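Local coordinates for protein mycobacterial cidal antitoxin MbcA (PDB 6FKG) that neutralises the NAD+ phosphorylase toxin MbcT of Mycobacterium tuberculosis by blocking access to the toxin's active site, at residues R49-K52 against Q53-I56. Sequence-based numbering, arbitrary orientation.
Sequences RLNK and QRLI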
# COMPACT_ATOMS: atom_id res chain seq x y z
N ARG C 49 -1.54 25.35 -12.19
CA ARG C 49 -2.16 24.28 -11.40
C ARG C 49 -3.53 24.65 -10.86
O ARG C 49 -3.70 25.69 -10.21
CB ARG C 49 -1.25 23.89 -10.22
CG ARG C 49 -0.70 25.08 -9.45
CD ARG C 49 0.08 24.66 -8.21
NE ARG C 49 -0.74 24.65 -7.00
CZ ARG C 49 -1.01 25.73 -6.26
NH1 ARG C 49 -0.53 26.92 -6.60
NH2 ARG C 49 -1.77 25.62 -5.18
N LEU C 50 -4.52 23.80 -11.12
CA LEU C 50 -5.86 23.99 -10.58
C LEU C 50 -6.62 22.68 -10.59
O LEU C 50 -6.74 22.04 -11.64
CB LEU C 50 -6.63 25.05 -11.37
CG LEU C 50 -8.04 25.31 -10.85
CD1 LEU C 50 -8.34 26.80 -10.80
CD2 LEU C 50 -9.07 24.59 -11.71
N ASN C 51 -7.14 22.28 -9.44
CA ASN C 51 -7.85 21.02 -9.36
C ASN C 51 -9.32 21.22 -9.71
O ASN C 51 -10.13 21.60 -8.86
CB ASN C 51 -7.70 20.39 -7.96
CG ASN C 51 -8.14 18.94 -7.93
OD1 ASN C 51 -9.05 18.55 -8.66
ND2 ASN C 51 -7.50 18.13 -7.10
N LYS C 52 -9.66 20.96 -10.97
CA LYS C 52 -11.02 21.15 -11.44
C LYS C 52 -12.02 20.24 -10.72
O LYS C 52 -13.15 20.64 -10.45
CB LYS C 52 -11.09 20.91 -12.95
CG LYS C 52 -12.50 20.86 -13.51
CD LYS C 52 -12.47 20.65 -15.02
CE LYS C 52 -13.83 20.25 -15.55
NZ LYS C 52 -13.75 19.98 -17.01
N GLN C 53 -11.61 19.01 -10.44
CA GLN C 53 -12.47 18.09 -9.70
C GLN C 53 -12.88 18.69 -8.36
O GLN C 53 -14.04 18.60 -7.96
CB GLN C 53 -11.75 16.75 -9.49
CG GLN C 53 -12.61 15.71 -8.77
CD GLN C 53 -11.80 14.54 -8.22
OE1 GLN C 53 -10.84 14.08 -8.84
NE2 GLN C 53 -12.19 14.05 -7.03
N ARG C 54 -11.94 19.33 -7.66
CA ARG C 54 -12.26 19.93 -6.37
C ARG C 54 -13.18 21.14 -6.51
O ARG C 54 -14.04 21.36 -5.66
CB ARG C 54 -10.98 20.35 -5.63
CG ARG C 54 -10.16 19.19 -5.12
CD ARG C 54 -10.82 18.49 -3.93
NE ARG C 54 -9.93 17.42 -3.47
CZ ARG C 54 -9.97 16.17 -3.92
NH1 ARG C 54 -10.89 15.80 -4.81
NH2 ARG C 54 -9.10 15.28 -3.46
N LEU C 55 -13.01 21.94 -7.57
CA LEU C 55 -13.90 23.07 -7.82
C LEU C 55 -15.34 22.60 -7.99
O LEU C 55 -16.28 23.19 -7.47
CB LEU C 55 -13.46 23.86 -9.06
CG LEU C 55 -12.60 25.11 -8.95
CD1 LEU C 55 -12.39 25.67 -10.33
CD2 LEU C 55 -13.24 26.15 -8.04
N ILE C 56 -15.51 21.51 -8.73
CA ILE C 56 -16.84 20.98 -8.96
C ILE C 56 -17.42 20.44 -7.66
O ILE C 56 -18.60 20.66 -7.35
CB ILE C 56 -16.84 19.89 -10.04
CG1 ILE C 56 -16.44 20.52 -11.37
CG2 ILE C 56 -18.20 19.22 -10.11
CD1 ILE C 56 -16.02 19.51 -12.42
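The backbone N-H of Arg54 is gripped twice by Asn51: the side-chain OD1 accepts it at 3.2 Å, and the backbone O of the same asparagine takes a weak, strongly bent share. Asn51 OD1 is approached from above its carbonyl plane, 63° out of it, rather than along a lone pair. With CG anti to the backbone N (chi1 -167°) and beside the carbonyl carbon, OD1 meets Arg54 N while Asn51 CG and ND2 lie against Arg54 CG, each at 3.5 Å. The amide is tilted 26° from the guanidinium plane, and ND2 lies over one guanidinium face. Arg54 itself bends at chi2 and reaches a salt bridge with Glu57, which also accepts from Gln53 NE2. The helical bonding then starts from Asn51 O to Leu55 N (3.2 Å) and continues from Lys52 O to Ile56 N (3.0 Å). The extended Lys52 chain passes Ile56 CD1, and its NZ donates a hydrogen bond to Leu5 O of an MbcT chain, onto which Ile56 also packs. Leu50 CD2 meets Leu55 CD1 at 3.8 Å, the two side chains crossing nearly at right angles, both against Trp40 of helix 34-41. This leucine pair, flanking the cap, adds a hydrophobic staple to the asparagine N-cap at the start of helix 52-65.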